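Local coordinates for RagB/SusD family nutrient uptake outer membrane protein (Bacteroides thetaiotaomicron, PDB 7KV2) that probably binds beta-glucan at the cell surface as a SusD-family, outer-membrane glycan-binding protein, helping the gut bacterium capture the polysaccharide for uptake, at residues Q185-M190 and Q231-R236; T192-V197 and Y221-E226; G383-K386 and S391-L394. All blocks are in the same frame, centred on the assembly; numbering follows the deposited sequence.

Contact 1: Q185-M190 and Q231-R236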
ATOM      1  N   GLN A 185     -11.273  -1.720 -19.914  1.00 34.45           N
ATOM      2  CA  GLN A 185     -12.366  -0.706 -19.874  1.00 37.23           C
ATOM      3  C   GLN A 185     -12.307   0.069 -18.551  1.00 33.47           C
ATOM      4  O   GLN A 185     -12.607   1.249 -18.560  1.00 31.51           O
ATOM      5  CB  GLN A 185     -13.740  -1.368 -20.014  1.00 36.71           C
ATOM      6  CG  GLN A 185     -14.036  -1.869 -21.421  1.00 35.19           C
ATOM      7  CD  GLN A 185     -15.317  -2.660 -21.473  1.00 39.11           C
ATOM      8  OE1 GLN A 185     -15.686  -3.366 -20.539  1.00 36.55           O
ATOM      9  NE2 GLN A 185     -16.030  -2.517 -22.582  1.00 48.45           N
ATOM     10  N   LEU A 186     -11.976  -0.578 -17.433  1.00 33.68           N
ATOM     11  CA  LEU A 186     -11.953   0.143 -16.129  1.00 28.77           C
ATOM     12  C   LEU A 186     -10.781   1.131 -16.151  1.00 29.40           C
ATOM     13  O   LEU A 186     -10.983   2.299 -15.780  1.00 28.42           O
ATOM     14  CB  LEU A 186     -11.899  -0.867 -14.986  1.00 31.78           C
ATOM     15  CG  LEU A 186     -11.862  -0.249 -13.589  1.00 30.25           C
ATOM     16  CD1 LEU A 186     -12.967   0.770 -13.362  1.00 30.74           C
ATOM     17  CD2 LEU A 186     -11.925  -1.328 -12.530  1.00 28.11           C
ATOM     18  N   TYR A 187      -9.629   0.728 -16.693  1.00 28.22           N
ATOM     19  CA  TYR A 187      -8.438   1.598 -16.860  1.00 29.28           C
ATOM     20  C   TYR A 187      -8.864   2.893 -17.566  1.00 32.43           C
ATOM     21  O   TYR A 187      -8.535   4.017 -17.140  1.00 28.36           O
ATOM     22  CB  TYR A 187      -7.313   0.894 -17.629  1.00 27.65           C
ATOM     23  CG  TYR A 187      -6.219   1.838 -18.020  1.00 27.03           C
ATOM     24  CD1 TYR A 187      -5.334   2.310 -17.059  1.00 27.78           C
ATOM     25  CD2 TYR A 187      -6.155   2.394 -19.283  1.00 27.13           C
ATOM     26  CE1 TYR A 187      -4.362   3.238 -17.367  1.00 29.82           C
ATOM     27  CE2 TYR A 187      -5.193   3.333 -19.606  1.00 27.29           C
ATOM     28  CZ  TYR A 187      -4.306   3.772 -18.636  1.00 29.62           C
ATOM     29  OH  TYR A 187      -3.334   4.676 -18.915  1.00 28.55           O
ATOM     30  N   GLU A 188      -9.623   2.727 -18.639  1.00 29.97           N
ATOM     31  CA  GLU A 188     -10.107   3.862 -19.453  1.00 32.86           C
ATOM     32  C   GLU A 188     -10.896   4.833 -18.579  1.00 27.11           C
ATOM     33  O   GLU A 188     -10.612   6.021 -18.699  1.00 27.51           O
ATOM     34  CB  GLU A 188     -10.924   3.352 -20.638  1.00 35.78           C
ATOM     35  CG  GLU A 188     -10.040   2.816 -21.735  1.00 41.42           C
ATOM     36  CD  GLU A 188      -9.096   3.823 -22.366  1.00 49.28           C
ATOM     37  OE1 GLU A 188      -9.445   5.027 -22.413  1.00 53.19           O
ATOM     38  OE2 GLU A 188      -7.992   3.392 -22.807  1.00 52.85           O
ATOM     39  N   LYS A 189     -11.846   4.347 -17.779  1.00 25.68           N
ATOM     40  CA  LYS A 189     -12.657   5.209 -16.889  1.00 27.75           C
ATOM     41  C   LYS A 189     -11.714   5.882 -15.870  1.00 31.48           C
ATOM     42  O   LYS A 189     -11.870   7.104 -15.583  1.00 28.69           O
ATOM     43  CB  LYS A 189     -13.710   4.404 -16.146  1.00 30.28           C
ATOM     44  CG  LYS A 189     -14.739   3.685 -17.001  1.00 37.58           C
ATOM     45  CD  LYS A 189     -15.798   4.582 -17.568  1.00 44.98           C
ATOM     46  CE  LYS A 189     -16.925   3.779 -18.181  1.00 50.02           C
ATOM     47  NZ  LYS A 189     -17.579   4.543 -19.264  1.00 51.73           N
ATOM     48  N   MET A 190     -10.798   5.096 -15.288  1.00 30.77           N
ATOM     49  CA  MET A 190      -9.870   5.610 -14.232  1.00 28.04           C
ATOM     50  C   MET A 190      -8.990   6.728 -14.796  1.00 24.88           C
ATOM     51  O   MET A 190      -8.946   7.829 -14.201  1.00 25.86           O
ATOM     52  CB  MET A 190      -9.008   4.467 -13.693  1.00 26.64           C
ATOM     53  CG  MET A 190      -9.828   3.524 -12.836  1.00 26.91           C
ATOM     54  SD  MET A 190      -8.958   1.965 -12.452  1.00 29.59           S
ATOM     55  CE  MET A 190      -7.490   2.520 -11.580  1.00 31.28           C
ATOM     56  N   GLN A 231      -0.700  -0.538 -16.648  1.00 27.11           N
ATOM     57  CA  GLN A 231      -1.458  -0.811 -17.907  1.00 26.70           C
ATOM     58  C   GLN A 231      -0.489  -1.003 -19.078  1.00 28.58           C
ATOM     59  O   GLN A 231      -0.921  -1.544 -20.098  1.00 30.13           O
ATOM     60  CB  GLN A 231      -2.386   0.361 -18.208  1.00 28.56           C
ATOM     61  CG  GLN A 231      -3.238   0.167 -19.473  1.00 29.14           C
ATOM     62  CD  GLN A 231      -4.230  -0.955 -19.326  1.00 30.85           C
ATOM     63  OE1 GLN A 231      -4.477  -1.455 -18.233  1.00 33.74           O
ATOM     64  NE2 GLN A 231      -4.859  -1.353 -20.435  1.00 28.68           N
ATOM     65  N   ASN A 232       0.742  -0.533 -18.946  1.00 24.30           N
ATOM     66  CA  ASN A 232       1.760  -0.475 -20.021  1.00 29.74           C
ATOM     67  C   ASN A 232       1.213   0.452 -21.108  1.00 33.02           C
ATOM     68  O   ASN A 232       1.343   0.112 -22.308  1.00 29.77           O
ATOM     69  CB  ASN A 232       2.142  -1.866 -20.539  1.00 31.51           C
ATOM     70  CG  ASN A 232       3.114  -2.573 -19.606  1.00 33.68           C
ATOM     71  OD1 ASN A 232       2.753  -3.509 -18.925  1.00 42.47           O
ATOM     72  ND2 ASN A 232       4.339  -2.093 -19.511  1.00 38.28           N
ATOM     73  N   ASP A 233       0.591   1.561 -20.696  1.00 27.95           N
ATOM     74  CA  ASP A 233      -0.052   2.513 -21.650  1.00 31.73           C
ATOM     75  C   ASP A 233       1.006   3.508 -22.119  1.00 28.80           C
ATOM     76  O   ASP A 233       1.083   4.641 -21.576  1.00 26.96           O
ATOM     77  CB  ASP A 233      -1.282   3.177 -21.052  1.00 30.79           C
ATOM     78  CG  ASP A 233      -1.922   4.169 -22.008  1.00 34.21           C
ATOM     79  OD1 ASP A 233      -1.505   4.185 -23.229  1.00 31.71           O
ATOM     80  OD2 ASP A 233      -2.765   4.942 -21.513  1.00 32.65           O
ATOM     81  N   ASP A 234       1.802   3.086 -23.110  1.00 32.37           N
ATOM     82  CA  ASP A 234       2.979   3.842 -23.608  1.00 35.56           C
ATOM     83  C   ASP A 234       2.485   5.172 -24.195  1.00 32.48           C
ATOM     84  O   ASP A 234       3.259   6.160 -24.163  1.00 35.77           O
ATOM     85  CB  ASP A 234       3.851   2.958 -24.508  1.00 41.49           C
ATOM     86  CG  ASP A 234       3.177   2.583 -25.816  1.00 45.34           C
ATOM     87  OD1 ASP A 234       2.038   2.104 -25.764  1.00 48.95           O
ATOM     88  OD2 ASP A 234       3.784   2.813 -26.866  1.00 59.59           O
ATOM     89  N   SER A 235       1.210   5.258 -24.569  1.00 32.74           N
ATOM     90  CA  SER A 235       0.628   6.514 -25.105  1.00 35.62           C
ATOM     91  C   SER A 235       0.633   7.608 -24.021  1.00 38.21           C
ATOM     92  O   SER A 235       0.495   8.797 -24.367  1.00 37.87           O
ATOM     93  CB  SER A 235      -0.737   6.296 -25.662  1.00 35.93           C
ATOM     94  OG  SER A 235      -1.707   6.350 -24.635  1.00 38.11           O
ATOM     95  N   ARG A 236       0.787   7.251 -22.739  1.00 32.02           N
ATOM     96  CA  ARG A 236       0.660   8.241 -21.647  1.00 29.82           C
ATOM     97  C   ARG A 236       1.963   8.358 -20.860  1.00 31.35           C
ATOM     98  O   ARG A 236       1.962   9.110 -19.876  1.00 30.84           O
ATOM     99  CB  ARG A 236      -0.524   7.880 -20.758  1.00 30.49           C
ATOM    100  CG  ARG A 236      -1.854   8.369 -21.310  1.00 30.91           C
ATOM    101  CD  ARG A 236      -2.957   8.136 -20.325  1.00 31.40           C
ATOM    102  NE  ARG A 236      -4.186   8.701 -20.844  1.00 33.53           N
ATOM    103  CZ  ARG A 236      -4.988   8.107 -21.727  1.00 35.71           C
ATOM    104  NH1 ARG A 236      -4.708   6.907 -22.211  1.00 35.21           N
ATOM    105  NH2 ARG A 236      -6.082   8.737 -22.120  1.00 33.23           N
TER
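At the inter-helix turn between helix 217-231 and helix 237-249, the ring of Tyr-187 from helix 183-200 lies against Gln-231 while its hydroxyl bonds to Asp-233. With its CG anti to the backbone N (chi1 169°), Tyr-187 sends its ring from the helix straight toward the turn. The side chain of Gln-231, bent at chi2, folds over one face of that ring: CG stands 3.5 Å from the ring centroid, almost on the ring normal, as a CH-pi contact, while CB approaches CE1 of Tyr-187 at 3.6 Å. Beyond CG the amide continues back toward the root of the tyrosine and stacks on the ring, the two planes only 9° apart. NE2 of Gln-231 is bonded to Asp-184, one turn before Tyr-187 at the start of the same helix, which helps to hold the amide flat there. At the far end, Tyr-187 OH donates to Asp-233 OD2 at 2.7 Å, using the anti lone pair of that oxygen, with the carboxylate nearly perpendicular to the ring. The syn lone pair of the same oxygen takes Arg-236 NH1 at 2.9 Å in a salt bridge, the acid lying at the edge of the guanidinium. Ser-235 OG donates to Asp-233 OD1 at 2.6 Å, so both carboxylate oxygens are gripped; this donor set would probably favour the charged form of the acid. Through NE, Arg-236 also forms a salt bridge with Glu-195, about two turns farther along helix 183-200 than Tyr-187. Asn-232, with positive phi, ends helix 217-231 in a Schellman motif, and Asp-233 follows as the centre of an inverse gamma turn, consistent with a tight turn between successive helices of the TPR-like region of SusD-family proteins.

Contact 2: T192-V197 and Y221-E226; sequences TSLEEV and YMLYAE. With EDO (1,2-ethanediol), chain E.
Leu-223 and Tyr-224 of helix 217-231 meet Leu-194 and Glu-195 of helix 183-200; the two segments run roughly antiparallel, at 155°, with axes 10.4 Å apart. Along 221-226, Tyr-221 comes first and faces helix 237-249, where its ring stacks with Tyr-243 and its hydroxyl bonds to Glu-246. Leu-223 then turns to the partner helix: its CG lies 4.0 Å from Leu-194 CD1, and the two leucine side chains cross at about a right angle. The same methyl of Leu-194 presses on the backbone of the next residue, 3.6 Å from Tyr-224 CA, and also meets Tyr-224 CB at 3.9 Å. Since CG of Tyr-224 is anti to its N (chi1 176°), the ring leans out alongside helix 183-200, with Leu-194 CB and Glu-195 CG at its edge; Tyr-243 meets this ring edge-to-face. The Tyr-224 hydroxyl and the Glu-195 carboxylate are joined by a water, 2.9 Å from Tyr-224 OH and 2.5 Å from Glu-195 OE2, to which it donates. That carboxylate oxygen also takes a salt bridge from Arg-236. Farther on, Glu-226 extends to another side of the helix, toward Lys-160, Asn-156 and Tyr-403, and its OE1 accepts from O2 of a 1,2-ethanediol at 3.1 Å, probably a crystallisation additive. A leucine-centred apolar seam edged by a water-bridged polar pair thus packs consecutive antiparallel helices, the pairing on which the TPR-like helical fold of the SusD family is built.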
ATOM      1  N   THR A 192      -9.175   8.614 -17.483  1.00 29.98           N
ATOM      2  CA  THR A 192      -9.959   9.792 -17.939  1.00 32.19           C
ATOM      3  C   THR A 192     -10.405  10.615 -16.718  1.00 31.52           C
ATOM      4  O   THR A 192     -10.298  11.836 -16.784  1.00 29.66           O
ATOM      5  CB  THR A 192     -11.146   9.370 -18.820  1.00 36.75           C
ATOM      6  OG1 THR A 192     -10.574   8.741 -19.962  1.00 38.44           O
ATOM      7  CG2 THR A 192     -11.988  10.538 -19.274  1.00 39.09           C
ATOM      8  N   SER A 193     -10.872   9.981 -15.637  1.00 27.64           N
ATOM      9  CA  SER A 193     -11.239  10.669 -14.371  1.00 27.98           C
ATOM     10  C   SER A 193     -10.052  11.456 -13.808  1.00 27.17           C
ATOM     11  O   SER A 193     -10.245  12.603 -13.390  1.00 26.71           O
ATOM     12  CB  SER A 193     -11.757   9.698 -13.346  1.00 30.07           C
ATOM     13  OG  SER A 193     -13.042   9.214 -13.704  1.00 30.55           O
ATOM     14  N   LEU A 194      -8.858  10.863 -13.796  1.00 26.97           N
ATOM     15  CA  LEU A 194      -7.647  11.564 -13.304  1.00 26.86           C
ATOM     16  C   LEU A 194      -7.364  12.783 -14.202  1.00 26.96           C
ATOM     17  O   LEU A 194      -6.970  13.823 -13.643  1.00 26.36           O
ATOM     18  CB  LEU A 194      -6.451  10.613 -13.256  1.00 27.04           C
ATOM     19  CG  LEU A 194      -6.563   9.473 -12.240  1.00 27.99           C
ATOM     20  CD1 LEU A 194      -5.224   8.768 -12.091  1.00 27.65           C
ATOM     21  CD2 LEU A 194      -7.050   9.963 -10.886  1.00 29.45           C
ATOM     22  N   GLU A 195      -7.500  12.652 -15.526  1.00 29.29           N
ATOM     23  CA  GLU A 195      -7.287  13.780 -16.478  1.00 29.96           C
ATOM     24  C   GLU A 195      -8.230  14.930 -16.094  1.00 29.60           C
ATOM     25  O   GLU A 195      -7.781  16.082 -16.027  1.00 30.68           O
ATOM     26  CB  GLU A 195      -7.495  13.302 -17.913  1.00 31.78           C
ATOM     27  CG  GLU A 195      -6.349  12.444 -18.420  1.00 34.08           C
ATOM     28  CD  GLU A 195      -6.521  11.701 -19.749  1.00 38.38           C
ATOM     29  OE1 GLU A 195      -7.651  11.629 -20.267  1.00 36.17           O
ATOM     30  OE2 GLU A 195      -5.506  11.174 -20.235  1.00 37.78           O
ATOM     31  N   GLU A 196      -9.482  14.611 -15.798  1.00 32.87           N
ATOM     32  CA  GLU A 196     -10.512  15.622 -15.434  1.00 33.88           C
ATOM     33  C   GLU A 196     -10.137  16.301 -14.128  1.00 32.21           C
ATOM     34  O   GLU A 196     -10.353  17.511 -13.999  1.00 29.90           O
ATOM     35  CB  GLU A 196     -11.870  14.977 -15.224  1.00 37.04           C
ATOM     36  CG  GLU A 196     -12.511  14.524 -16.507  1.00 41.17           C
ATOM     37  CD  GLU A 196     -13.809  13.786 -16.244  1.00 48.45           C
ATOM     38  OE1 GLU A 196     -14.368  13.932 -15.112  1.00 52.09           O
ATOM     39  OE2 GLU A 196     -14.241  13.047 -17.150  1.00 56.01           O
ATOM     40  N   VAL A 197      -9.704  15.530 -13.135  1.00 27.73           N
ATOM     41  CA  VAL A 197      -9.313  16.101 -11.825  1.00 25.71           C
ATOM     42  C   VAL A 197      -8.127  17.034 -12.063  1.00 23.61           C
ATOM     43  O   VAL A 197      -8.091  18.130 -11.467  1.00 29.71           O
ATOM     44  CB  VAL A 197      -8.930  14.992 -10.821  1.00 25.95           C
ATOM     45  CG1 VAL A 197      -8.085  15.568  -9.713  1.00 26.22           C
ATOM     46  CG2 VAL A 197     -10.157  14.278 -10.314  1.00 26.74           C
ATOM     47  N   TYR A 221      -0.842  12.763  -9.415  1.00 22.09           N
ATOM     48  CA  TYR A 221       0.270  12.531 -10.365  1.00 21.43           C
ATOM     49  C   TYR A 221       0.824  11.127 -10.136  1.00 21.58           C
ATOM     50  O   TYR A 221       1.094  10.363 -11.087  1.00 20.22           O
ATOM     51  CB  TYR A 221       1.331  13.601 -10.186  1.00 23.03           C
ATOM     52  CG  TYR A 221       1.042  14.911 -10.882  1.00 22.66           C
ATOM     53  CD1 TYR A 221      -0.050  15.090 -11.735  1.00 25.70           C
ATOM     54  CD2 TYR A 221       1.921  15.966 -10.722  1.00 24.50           C
ATOM     55  CE1 TYR A 221      -0.270  16.312 -12.369  1.00 24.68           C
ATOM     56  CE2 TYR A 221       1.736  17.171 -11.386  1.00 26.97           C
ATOM     57  CZ  TYR A 221       0.628  17.349 -12.198  1.00 27.41           C
ATOM     58  OH  TYR A 221       0.503  18.555 -12.859  1.00 29.25           O
ATOM     59  N   MET A 222       1.009  10.772  -8.879  1.00 19.30           N
ATOM     60  CA  MET A 222       1.582   9.441  -8.560  1.00 19.13           C
ATOM     61  C   MET A 222       0.578   8.330  -8.910  1.00 18.64           C
ATOM     62  O   MET A 222       1.011   7.284  -9.399  1.00 20.63           O
ATOM     63  CB  MET A 222       2.011   9.355  -7.097  1.00 19.99           C
ATOM     64  CG  MET A 222       3.235  10.229  -6.779  1.00 20.42           C
ATOM     65  SD  MET A 222       4.723   9.782  -7.705  1.00 20.62           S
ATOM     66  CE  MET A 222       5.240   8.325  -6.769  1.00 19.12           C
ATOM     67  N   LEU A 223      -0.701   8.503  -8.588  1.00 19.28           N
ATOM     68  CA  LEU A 223      -1.759   7.522  -8.931  1.00 20.47           C
ATOM     69  C   LEU A 223      -1.863   7.388 -10.469  1.00 21.89           C
ATOM     70  O   LEU A 223      -1.977   6.259 -10.983  1.00 20.46           O
ATOM     71  CB  LEU A 223      -3.062   7.982  -8.275  1.00 21.69           C
ATOM     72  CG  LEU A 223      -4.264   7.085  -8.541  1.00 20.94           C
ATOM     73  CD1 LEU A 223      -3.980   5.659  -8.134  1.00 23.10           C
ATOM     74  CD2 LEU A 223      -5.494   7.616  -7.821  1.00 23.23           C
ATOM     75  N   TYR A 224      -1.706   8.496 -11.184  1.00 24.35           N
ATOM     76  CA  TYR A 224      -1.715   8.533 -12.674  1.00 23.60           C
ATOM     77  C   TYR A 224      -0.546   7.673 -13.184  1.00 24.02           C
ATOM     78  O   TYR A 224      -0.750   6.703 -13.953  1.00 22.04           O
ATOM     79  CB  TYR A 224      -1.713   9.989 -13.141  1.00 26.45           C
ATOM     80  CG  TYR A 224      -1.619  10.162 -14.639  1.00 25.98           C
ATOM     81  CD1 TYR A 224      -0.411  10.051 -15.300  1.00 26.03           C
ATOM     82  CD2 TYR A 224      -2.761  10.371 -15.398  1.00 27.05           C
ATOM     83  CE1 TYR A 224      -0.316  10.235 -16.675  1.00 27.80           C
ATOM     84  CE2 TYR A 224      -2.682  10.537 -16.777  1.00 30.08           C
ATOM     85  CZ  TYR A 224      -1.462  10.476 -17.418  1.00 30.06           C
ATOM     86  OH  TYR A 224      -1.389  10.611 -18.773  1.00 30.55           O
ATOM     87  N   ALA A 225       0.676   7.934 -12.695  1.00 23.71           N
ATOM     88  CA  ALA A 225       1.880   7.177 -13.115  1.00 24.22           C
ATOM     89  C   ALA A 225       1.692   5.691 -12.793  1.00 24.35           C
ATOM     90  O   ALA A 225       2.079   4.815 -13.636  1.00 22.97           O
ATOM     91  CB  ALA A 225       3.116   7.738 -12.441  1.00 27.48           C
ATOM     92  N   GLU A 226       1.134   5.408 -11.614  1.00 21.82           N
ATOM     93  CA  GLU A 226       0.888   4.033 -11.140  1.00 21.53           C
ATOM     94  C   GLU A 226       0.021   3.276 -12.154  1.00 23.32           C
ATOM     95  O   GLU A 226       0.447   2.178 -12.606  1.00 23.40           O
ATOM     96  CB  GLU A 226       0.224   3.997  -9.775  1.00 20.60           C
ATOM     97  CG  GLU A 226      -0.047   2.565  -9.317  1.00 22.43           C
ATOM     98  CD  GLU A 226      -0.494   2.378  -7.874  1.00 22.99           C
ATOM     99  OE1 GLU A 226      -0.386   3.331  -7.043  1.00 23.55           O
ATOM    100  OE2 GLU A 226      -0.993   1.304  -7.604  1.00 23.04           O
TER
HETATM  101  C1  EDO E 604      -2.551  -0.395  -5.132  1.00 58.54           C
HETATM  102  O1  EDO E 604      -2.350  -1.738  -4.726  1.00 56.68           O
HETATM  103  C2  EDO E 604      -1.602   0.588  -4.550  1.00 59.15           C
HETATM  104  O2  EDO E 604      -1.927   1.979  -4.708  1.00 57.91           O
HETATM  105  O   HOH W   1      -3.346  12.449 -19.846  1.00 36.63           O

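Contact 3: G383-K386 and S391-L394; sequences GNNK and SSEL
A chi1 of 60° places CG of Asn-385 between its backbone N and carbonyl carbon, and a chi2 near zero then turns the amide so that ND2 faces Ser-392. From there ND2 donates to the carbonyl O of Ser-392 at 3.2 Å, with a nearly straight N-H...O angle of 168°. The acceptor lies close to the asparagine's amide plane, but the approach to the carbonyl is less regular: the nitrogen comes from above the carbonyl plane, 49° out of it. ND2 also rests 3.6 Å from Ser-392 CB, so one amide nitrogen touches both the backbone and the side chain of the serine. Asn-385 sits in a type I beta turn from Gly-383 to Lys-386, closed by Lys-386 N to Gly-383 O, while the opposing segment is drawn together by the bond from Leu-394 N to Ser-391 O. Trp-396 packs on Asn-385, and backbone bonds between Asn-384 and Asn-397 tie the turn to the chain leading into strand 400-404. The bond across the contact is neutral, and Ser-392 takes part through its carbonyl O, not its hydroxyl; a straight donor but an off-plane acceptor suggests a modest link at the surface.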
ATOM      1  N   GLY A 383       5.358   1.866  22.885  1.00 24.90           N
ATOM      2  CA  GLY A 383       4.936   3.270  22.967  1.00 27.33           C
ATOM      3  C   GLY A 383       4.036   3.708  21.814  1.00 30.15           C
ATOM      4  O   GLY A 383       3.315   4.703  22.012  1.00 31.48           O
ATOM      5  N   ASN A 384       4.016   3.001  20.666  1.00 27.24           N
ATOM      6  CA  ASN A 384       3.281   3.448  19.435  1.00 24.75           C
ATOM      7  C   ASN A 384       1.765   3.168  19.557  1.00 26.19           C
ATOM      8  O   ASN A 384       0.994   3.462  18.609  1.00 23.49           O
ATOM      9  CB  ASN A 384       3.935   2.882  18.169  1.00 23.28           C
ATOM     10  CG  ASN A 384       5.081   3.736  17.669  1.00 27.89           C
ATOM     11  OD1 ASN A 384       5.265   4.874  18.137  1.00 29.43           O
ATOM     12  ND2 ASN A 384       5.816   3.232  16.685  1.00 21.76           N
ATOM     13  N   ASN A 385       1.306   2.580  20.665  1.00 28.16           N
ATOM     14  CA  ASN A 385      -0.152   2.455  20.944  1.00 30.43           C
ATOM     15  C   ASN A 385      -0.467   2.978  22.357  1.00 32.81           C
ATOM     16  O   ASN A 385      -1.530   2.586  22.890  1.00 34.27           O
ATOM     17  CB  ASN A 385      -0.633   1.006  20.769  1.00 29.09           C
ATOM     18  CG  ASN A 385       0.066   0.033  21.694  1.00 28.75           C
ATOM     19  OD1 ASN A 385       0.996   0.400  22.421  1.00 24.36           O
ATOM     20  ND2 ASN A 385      -0.324  -1.224  21.600  1.00 28.59           N
ATOM     21  N   LYS A 386       0.439   3.751  22.982  1.00 39.64           N
ATOM     22  CA  LYS A 386       0.435   3.923  24.471  1.00 40.28           C
ATOM     23  C   LYS A 386      -0.751   4.799  24.903  1.00 39.75           C
ATOM     24  O   LYS A 386      -1.115   4.691  26.094  1.00 41.11           O
ATOM     25  CB  LYS A 386       1.769   4.450  25.016  1.00 45.43           C
ATOM     26  CG  LYS A 386       2.097   5.905  24.711  1.00 49.12           C
ATOM     27  CD  LYS A 386       3.354   6.368  25.422  1.00 53.74           C
ATOM     28  CE  LYS A 386       3.469   7.873  25.497  1.00 58.71           C
ATOM     29  NZ  LYS A 386       3.965   8.436  24.221  1.00 61.82           N
ATOM     30  N   SER A 391      -8.906  -1.394  22.376  1.00 42.00           N
ATOM     31  CA  SER A 391      -8.064  -2.592  22.109  1.00 40.27           C
ATOM     32  C   SER A 391      -6.685  -2.135  21.629  1.00 37.71           C
ATOM     33  O   SER A 391      -6.625  -1.590  20.495  1.00 39.65           O
ATOM     34  CB  SER A 391      -8.694  -3.490  21.081  1.00 45.84           C
ATOM     35  OG  SER A 391      -7.686  -4.153  20.318  1.00 44.86           O
ATOM     36  N   SER A 392      -5.643  -2.389  22.430  1.00 38.50           N
ATOM     37  CA  SER A 392      -4.221  -2.058  22.145  1.00 38.54           C
ATOM     38  C   SER A 392      -3.820  -2.664  20.790  1.00 36.76           C
ATOM     39  O   SER A 392      -3.022  -2.002  20.049  1.00 39.55           O
ATOM     40  CB  SER A 392      -3.300  -2.508  23.267  1.00 38.60           C
ATOM     41  OG  SER A 392      -3.129  -3.923  23.267  1.00 39.95           O
ATOM     42  N   GLU A 393      -4.421  -3.806  20.434  1.00 32.21           N
ATOM     43  CA  GLU A 393      -4.036  -4.603  19.246  1.00 33.41           C
ATOM     44  C   GLU A 393      -4.446  -3.879  17.962  1.00 30.96           C
ATOM     45  O   GLU A 393      -3.828  -4.129  16.919  1.00 30.10           O
ATOM     46  CB  GLU A 393      -4.678  -5.998  19.307  1.00 40.19           C
ATOM     47  CG  GLU A 393      -4.303  -6.787  20.556  1.00 45.96           C
ATOM     48  CD  GLU A 393      -4.545  -8.286  20.472  1.00 55.47           C
ATOM     49  OE1 GLU A 393      -5.530  -8.700  19.784  1.00 50.45           O
ATOM     50  OE2 GLU A 393      -3.749  -9.052  21.082  1.00 63.33           O
ATOM     51  N   LEU A 394      -5.496  -3.058  17.996  1.00 25.51           N
ATOM     52  CA  LEU A 394      -6.050  -2.441  16.771  1.00 27.83           C
ATOM     53  C   LEU A 394      -5.707  -0.953  16.707  1.00 25.80           C
ATOM     54  O   LEU A 394      -6.198  -0.281  15.752  1.00 27.54           O
ATOM     55  CB  LEU A 394      -7.575  -2.642  16.774  1.00 31.68           C
ATOM     56  CG  LEU A 394      -8.040  -4.107  16.783  1.00 32.63           C
ATOM     57  CD1 LEU A 394      -9.561  -4.219  16.890  1.00 35.94           C
ATOM     58  CD2 LEU A 394      -7.565  -4.872  15.556  1.00 33.38           C
TER

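How the contacts relate
From the N terminus, helix 183-200 supplies the first segments of contacts 1 and 2. The chain returns along helix 217-231, closing contact 2, and then reaches the turn before helix 237-249, closing contact 1 around it, so the smaller loop nests inside the larger. Their centres are 10 Å apart, and they meet directly where Arg-236 of contact 1 pairs with Glu-195 of contact 2; together they tie helix 183-200 to helix 217-231 and to the turn that follows it. Contact 3 follows in series, within the loop between strands 373-375 and 400-404. It touches neither; its centre is about 41 Å from that of contact 1 and about 36 Å from that of contact 2, across the chain's centre.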